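Local coordinates for hypothetical protein VPA1032 (Vibrio parahaemolyticus, PDB 1ZBP) that is of unknown function but belongs to the ImpE family, whose members are associated with bacterial type VI secretion and may act there as accessory proteins, at residues Gln79-Phe84 with Glu157-Ala162; Arg146-Arg151 with Thr224-Ile229. All blocks are in the same frame, centred on the assembly; numbering follows the deposited sequence.

Contact 1 (Gln79-Phe84 with Glu157-Ala162); sequences QARKDF and ELFSTA
Glu157 OE1 lies at the edge of the Arg81 guanidinium, in its plane, while the edge of the Phe159 ring meets the arginine's aliphatic part, Phe159 CZ to Arg81 CD 3.6 Å. Arg81 and Glu157 form a side-on, two-nitrogen salt bridge, NE and NH2 each meeting one carboxylate oxygen; it ties the last turns of helix 65-84 to strand 155-159, an outer strand of a small mixed sheet. CG of Arg81 stands anti to the backbone N (chi1 166°), and the chain runs on extended to NE, crossing Glu157 at about a right angle. The carboxylate and guanidinium planes stand 58° apart. Phe159 reaches on to Leu74, Ala77 and Ala78 of the same helix, and Trp189 meets it edge-to-face. All three contacting residues are buried, and the two charged ends each have further partners: Glu157 OE1 also bonds Tyr165 OH, OE2 has a second cation in Lys241, and Arg81 NH2 also donates to Thr209 O. Arg81 NE donates to Glu157 OE1 over 2.8 Å, approaching it from above the carboxylate plane, whereas Arg81 NH2 reaches the syn side of Glu157 OE2 at 2.9 Å.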
loop_
_atom_site.group_PDB
_atom_site.type_symbol
_atom_site.label_atom_id
_atom_site.label_comp_id
_atom_site.label_asym_id
_atom_site.label_seq_id
_atom_site.Cartn_x
_atom_site.Cartn_y
_atom_site.Cartn_z
ATOM N N GLN A 79 4.183 8.743 -2.580
ATOM C CA GLN A 79 5.544 9.191 -2.798
ATOM C C GLN A 79 6.272 9.136 -1.464
ATOM O O GLN A 79 7.420 8.700 -1.393
ATOM C CB GLN A 79 5.575 10.611 -3.353
ATOM C CG GLN A 79 6.996 11.097 -3.577
ATOM C CD GLN A 79 7.710 10.345 -4.682
ATOM O OE1 GLN A 79 7.265 10.333 -5.833
ATOM N NE2 GLN A 79 8.828 9.717 -4.339
ATOM N N ALA A 80 5.598 9.561 -0.400
ATOM C CA ALA A 80 6.227 9.537 0.922
ATOM C C ALA A 80 6.587 8.091 1.311
ATOM O O ALA A 80 7.588 7.853 1.998
ATOM C CB ALA A 80 5.301 10.167 1.977
ATOM N N ARG A 81 5.773 7.133 0.868
ATOM C CA ARG A 81 6.012 5.724 1.161
ATOM C C ARG A 81 7.205 5.207 0.376
ATOM O O ARG A 81 8.035 4.466 0.903
ATOM C CB ARG A 81 4.760 4.893 0.836
ATOM C CG ARG A 81 4.964 3.384 0.774
ATOM C CD ARG A 81 3.619 2.753 0.501
ATOM N NE ARG A 81 3.617 1.299 0.483
ATOM C CZ ARG A 81 3.508 0.567 -0.621
ATOM N NH1 ARG A 81 3.408 1.156 -1.811
ATOM N NH2 ARG A 81 3.448 -0.763 -0.534
ATOM N N LYS A 82 7.293 5.579 -0.893
ATOM C CA LYS A 82 8.423 5.122 -1.687
ATOM C C LYS A 82 9.683 5.713 -1.075
ATOM O O LYS A 82 10.748 5.101 -1.108
ATOM C CB LYS A 82 8.290 5.563 -3.145
ATOM C CG LYS A 82 9.266 4.861 -4.071
ATOM C CD LYS A 82 8.950 5.122 -5.538
ATOM C CE LYS A 82 9.662 6.354 -6.060
ATOM N NZ LYS A 82 9.414 6.519 -7.519
ATOM N N ASP A 83 9.563 6.904 -0.495
ATOM C CA ASP A 83 10.724 7.522 0.126
ATOM C C ASP A 83 11.014 6.917 1.491
ATOM O O ASP A 83 12.174 6.728 1.862
ATOM C CB ASP A 83 10.543 9.038 0.236
ATOM C CG ASP A 83 10.509 9.712 -1.123
ATOM O OD1 ASP A 83 11.272 9.276 -2.008
ATOM O OD2 ASP A 83 9.739 10.677 -1.301
ATOM N N PHE A 84 9.964 6.598 2.236
ATOM C CA PHE A 84 10.156 6.003 3.545
ATOM C C PHE A 84 10.993 4.728 3.453
ATOM O O PHE A 84 11.622 4.314 4.427
ATOM C CB PHE A 84 8.806 5.706 4.198
ATOM C CG PHE A 84 8.918 4.944 5.476
ATOM C CD1 PHE A 84 8.789 3.562 5.483
ATOM C CD2 PHE A 84 9.210 5.601 6.663
ATOM C CE1 PHE A 84 8.950 2.845 6.656
ATOM C CE2 PHE A 84 9.373 4.894 7.843
ATOM C CZ PHE A 84 9.244 3.512 7.844
ATOM N N GLU A 157 -0.558 -0.404 6.020
ATOM C CA GLU A 157 -0.255 0.900 5.439
ATOM C C GLU A 157 -1.549 1.621 5.034
ATOM O O GLU A 157 -2.535 1.002 4.626
ATOM C CB GLU A 157 0.636 0.725 4.210
ATOM C CG GLU A 157 1.910 -0.096 4.451
ATOM C CD GLU A 157 2.838 -0.114 3.230
ATOM O OE1 GLU A 157 3.846 0.617 3.209
ATOM O OE2 GLU A 157 2.574 -0.870 2.277
ATOM N N LEU A 158 -1.554 2.937 5.162
ATOM C CA LEU A 158 -2.732 3.703 4.801
ATOM C C LEU A 158 -2.296 4.985 4.160
ATOM O O LEU A 158 -1.271 5.540 4.518
ATOM C CB LEU A 158 -3.579 4.021 6.042
ATOM C CG LEU A 158 -4.279 2.865 6.777
ATOM C CD1 LEU A 158 -4.747 3.328 8.152
ATOM C CD2 LEU A 158 -5.462 2.363 5.944
ATOM N N PHE A 159 -3.072 5.436 3.185
ATOM C CA PHE A 159 -2.818 6.705 2.526
ATOM C C PHE A 159 -4.017 7.545 2.978
ATOM O O PHE A 159 -5.138 7.275 2.579
ATOM C CB PHE A 159 -2.821 6.545 1.002
ATOM C CG PHE A 159 -1.646 5.773 0.465
ATOM C CD1 PHE A 159 -0.488 5.608 1.224
ATOM C CD2 PHE A 159 -1.673 5.263 -0.819
ATOM C CE1 PHE A 159 0.621 4.949 0.714
ATOM C CE2 PHE A 159 -0.565 4.599 -1.342
ATOM C CZ PHE A 159 0.591 4.442 -0.570
ATOM N N SER A 160 -3.788 8.539 3.828
ATOM C CA SER A 160 -4.875 9.377 4.322
ATOM C C SER A 160 -5.350 10.368 3.268
ATOM O O SER A 160 -4.637 10.660 2.300
ATOM C CB SER A 160 -4.431 10.152 5.556
ATOM O OG SER A 160 -3.428 11.078 5.228
ATOM N N THR A 161 -6.558 10.883 3.469
ATOM C CA THR A 161 -7.155 11.850 2.554
ATOM C C THR A 161 -6.255 13.069 2.379
ATOM O O THR A 161 -6.028 13.520 1.264
ATOM C CB THR A 161 -8.543 12.318 3.064
ATOM O OG1 THR A 161 -9.430 11.191 3.180
ATOM C CG2 THR A 161 -9.151 13.324 2.098
ATOM N N ALA A 162 -5.737 13.600 3.477
ATOM C CA ALA A 162 -4.865 14.761 3.382
ATOM C C ALA A 162 -3.640 14.474 2.518
ATOM O O ALA A 162 -2.995 15.392 2.022
ATOM C CB ALA A 162 -4.426 15.221 4.774
#

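Contact 2 (Arg146-Arg151 with Thr224-Ile229); sequences RDIDDR and TDWKQI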
loop_
_atom_site.group_PDB
_atom_site.type_symbol
_atom_site.label_atom_id
_atom_site.label_comp_id
_atom_site.label_asym_id
_atom_site.label_seq_id
_atom_site.Cartn_x
_atom_site.Cartn_y
_atom_site.Cartn_z
ATOM N N ARG A 146 -0.512 -11.098 10.982
ATOM C CA ARG A 146 0.661 -10.312 10.666
ATOM C C ARG A 146 0.977 -10.409 9.179
ATOM O O ARG A 146 0.632 -11.397 8.544
ATOM C CB ARG A 146 1.815 -10.835 11.506
ATOM C CG ARG A 146 2.964 -9.889 11.617
ATOM C CD ARG A 146 4.088 -10.294 10.683
ATOM N NE ARG A 146 4.594 -11.624 10.968
ATOM C CZ ARG A 146 5.844 -11.993 10.715
ATOM N NH1 ARG A 146 6.696 -11.122 10.178
ATOM N NH2 ARG A 146 6.244 -13.236 10.993
ATOM N N ASP A 147 1.615 -9.390 8.613
ATOM C CA ASP A 147 1.974 -9.437 7.188
ATOM C C ASP A 147 3.188 -10.372 7.050
ATOM O O ASP A 147 4.085 -10.346 7.889
ATOM C CB ASP A 147 2.338 -8.037 6.681
ATOM C CG ASP A 147 2.421 -7.958 5.161
ATOM O OD1 ASP A 147 3.120 -8.788 4.542
ATOM O OD2 ASP A 147 1.785 -7.054 4.579
ATOM N N ILE A 148 3.214 -11.201 6.008
ATOM C CA ILE A 148 4.331 -12.131 5.817
ATOM C C ILE A 148 5.646 -11.369 5.621
ATOM O O ILE A 148 6.691 -11.766 6.146
ATOM C CB ILE A 148 4.077 -13.088 4.618
ATOM C CG1 ILE A 148 2.945 -14.064 4.968
ATOM C CG2 ILE A 148 5.361 -13.874 4.281
ATOM C CD1 ILE A 148 2.527 -14.975 3.803
ATOM N N ASP A 149 5.570 -10.277 4.863
ATOM C CA ASP A 149 6.685 -9.368 4.586
ATOM C C ASP A 149 7.385 -9.022 5.908
ATOM O O ASP A 149 6.714 -8.777 6.914
ATOM C CB ASP A 149 6.119 -8.087 3.973
ATOM C CG ASP A 149 7.191 -7.149 3.462
ATOM O OD1 ASP A 149 7.672 -7.344 2.327
ATOM O OD2 ASP A 149 7.555 -6.220 4.203
ATOM N N ASP A 150 8.718 -8.983 5.919
ATOM C CA ASP A 150 9.450 -8.660 7.155
ATOM C C ASP A 150 9.627 -7.171 7.415
ATOM O O ASP A 150 9.999 -6.771 8.519
ATOM C CB ASP A 150 10.815 -9.338 7.162
ATOM C CG ASP A 150 10.722 -10.795 7.506
ATOM O OD1 ASP A 150 11.517 -11.582 6.943
ATOM O OD2 ASP A 150 9.861 -11.156 8.346
ATOM N N ARG A 151 9.367 -6.354 6.399
ATOM C CA ARG A 151 9.473 -4.909 6.549
ATOM C C ARG A 151 8.199 -4.395 7.240
ATOM O O ARG A 151 8.262 -3.635 8.217
ATOM C CB ARG A 151 9.647 -4.244 5.173
ATOM C CG ARG A 151 9.185 -2.788 5.105
ATOM C CD ARG A 151 10.358 -1.833 5.079
ATOM N NE ARG A 151 11.257 -2.158 3.978
ATOM C CZ ARG A 151 10.895 -2.147 2.705
ATOM N NH1 ARG A 151 9.656 -1.815 2.387
ATOM N NH2 ARG A 151 11.750 -2.498 1.756
ATOM N N THR A 224 2.523 -12.802 -6.485
ATOM C CA THR A 224 3.283 -12.499 -5.284
ATOM C C THR A 224 4.602 -13.285 -5.320
ATOM O O THR A 224 4.593 -14.509 -5.426
ATOM C CB THR A 224 2.482 -12.905 -4.023
ATOM O OG1 THR A 224 1.179 -12.311 -4.070
ATOM C CG2 THR A 224 3.200 -12.464 -2.770
ATOM N N ASP A 225 5.726 -12.579 -5.233
ATOM C CA ASP A 225 7.048 -13.208 -5.244
ATOM C C ASP A 225 7.740 -12.879 -3.917
ATOM O O ASP A 225 7.339 -11.953 -3.216
ATOM C CB ASP A 225 7.883 -12.688 -6.434
ATOM C CG ASP A 225 8.961 -13.681 -6.889
ATOM O OD1 ASP A 225 8.605 -14.824 -7.254
ATOM O OD2 ASP A 225 10.165 -13.327 -6.899
ATOM N N TRP A 226 8.776 -13.632 -3.567
ATOM C CA TRP A 226 9.489 -13.381 -2.316
ATOM C C TRP A 226 11.002 -13.426 -2.510
ATOM O O TRP A 226 11.552 -14.450 -2.910
ATOM C CB TRP A 226 9.072 -14.407 -1.254
ATOM C CG TRP A 226 7.608 -14.392 -0.989
ATOM C CD1 TRP A 226 6.654 -15.121 -1.628
ATOM C CD2 TRP A 226 6.916 -13.515 -0.092
ATOM N NE1 TRP A 226 5.406 -14.748 -1.191
ATOM C CE2 TRP A 226 5.539 -13.765 -0.247
ATOM C CE3 TRP A 226 7.331 -12.541 0.826
ATOM C CZ2 TRP A 226 4.565 -13.073 0.479
ATOM C CZ3 TRP A 226 6.364 -11.851 1.549
ATOM C CH2 TRP A 226 4.996 -12.122 1.369
ATOM N N LYS A 227 11.673 -12.314 -2.239
ATOM C CA LYS A 227 13.120 -12.276 -2.374
ATOM C C LYS A 227 13.750 -12.239 -0.989
ATOM O O LYS A 227 13.352 -11.445 -0.134
ATOM C CB LYS A 227 13.577 -11.049 -3.176
ATOM C CG LYS A 227 13.270 -11.087 -4.669
ATOM C CD LYS A 227 13.877 -9.882 -5.393
ATOM C CE LYS A 227 13.523 -9.878 -6.881
ATOM N NZ LYS A 227 13.942 -11.138 -7.570
ATOM N N GLN A 228 14.727 -13.114 -0.768
ATOM C CA GLN A 228 15.426 -13.158 0.505
ATOM C C GLN A 228 16.561 -12.135 0.450
ATOM O O GLN A 228 17.236 -12.003 -0.572
ATOM C CB GLN A 228 15.980 -14.562 0.751
ATOM C CG GLN A 228 16.855 -14.670 1.991
ATOM C CD GLN A 228 17.388 -16.077 2.200
ATOM O OE1 GLN A 228 17.730 -16.777 1.241
ATOM N NE2 GLN A 228 17.487 -16.488 3.459
ATOM N N ILE A 229 16.754 -11.406 1.545
ATOM C CA ILE A 229 17.796 -10.389 1.623
ATOM C C ILE A 229 19.166 -10.968 1.264
ATOM O O ILE A 229 19.579 -10.951 0.099
ATOM C CB ILE A 229 17.856 -9.767 3.043
ATOM C CG1 ILE A 229 16.476 -9.235 3.429
ATOM C CG2 ILE A 229 18.878 -8.637 3.088
ATOM C CD1 ILE A 229 15.839 -8.326 2.386
#
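Ile148 turns its CG2 methyl anti to the backbone N and CG1 beside that N (chi1 -69°), while in Trp226 a chi2 of 90° sets the indole plane perpendicular to the plane of CA, CB and CG; together these torsions bring a branched aliphatic side chain over one face of the indole. The result is a CH-pi contact. Ile148 CG2 lies 3.8 Å from the centroid of the six-membered ring of Trp226, 30° off the ring normal, and is displaced towards the outer rim, where Ile148 CG2 and Trp226 CH2 come to 3.4 Å. Ile148 CB follows close behind, 3.5 Å from Trp226 CH2. The next residue along the loop meets the ring differently: the backbone N of Asp149 is at the ring edge, 3.8 Å from Trp226 CZ3. No hydrogen bond crosses between the two segments.

The loop presenting Ile148 is shaped by two successive Asx turns. Asp147 OD1 accepts from Asp149 N at 2.9 Å on the anti side of the carboxylate and also bonds the hydroxyl of Tyr210. Asp149 OD2 then accepts from Arg151 N at 2.9 Å, met from well above the carboxylate plane, and from Leu152 N as well. Ile148 is the middle residue of the first turn, a position consistent with its being directed at the indole. Both Ile148 and Trp226 also touch a crystal neighbour, which may influence how they settle.

Strand 224-228 pairs antiparallel with strand 235-239, and Asp150 reaches this hairpin through bonds with Tyr235. Ile148 and Trp226 both rest on Cys242 of strand 242-245, while helix 98-113 offers Phe107 to Arg151 and Met111 to Ile229.

The four segments alternate along the chain: helix end 79-84, strand end and loop 146-151, strand end and loop 157-162, and 224-229 from the hairpin, so contacts 1 and 2 interlock in sequence. Their centres are about 19 Å apart and their nearest atoms about 5 Å, without touching. Strands 140-147 and 155-159 follow one another, and Leu152 between them serves both contacts, its side chain being touched by Glu157. The consecutive residues Thr209, Tyr210 and Val211 form a second bridge, Val211 touching both Arg81 and Arg151. Contact 1 is buried and combines a salt bridge with aromatic packing; contact 2 is partly buried and apolar.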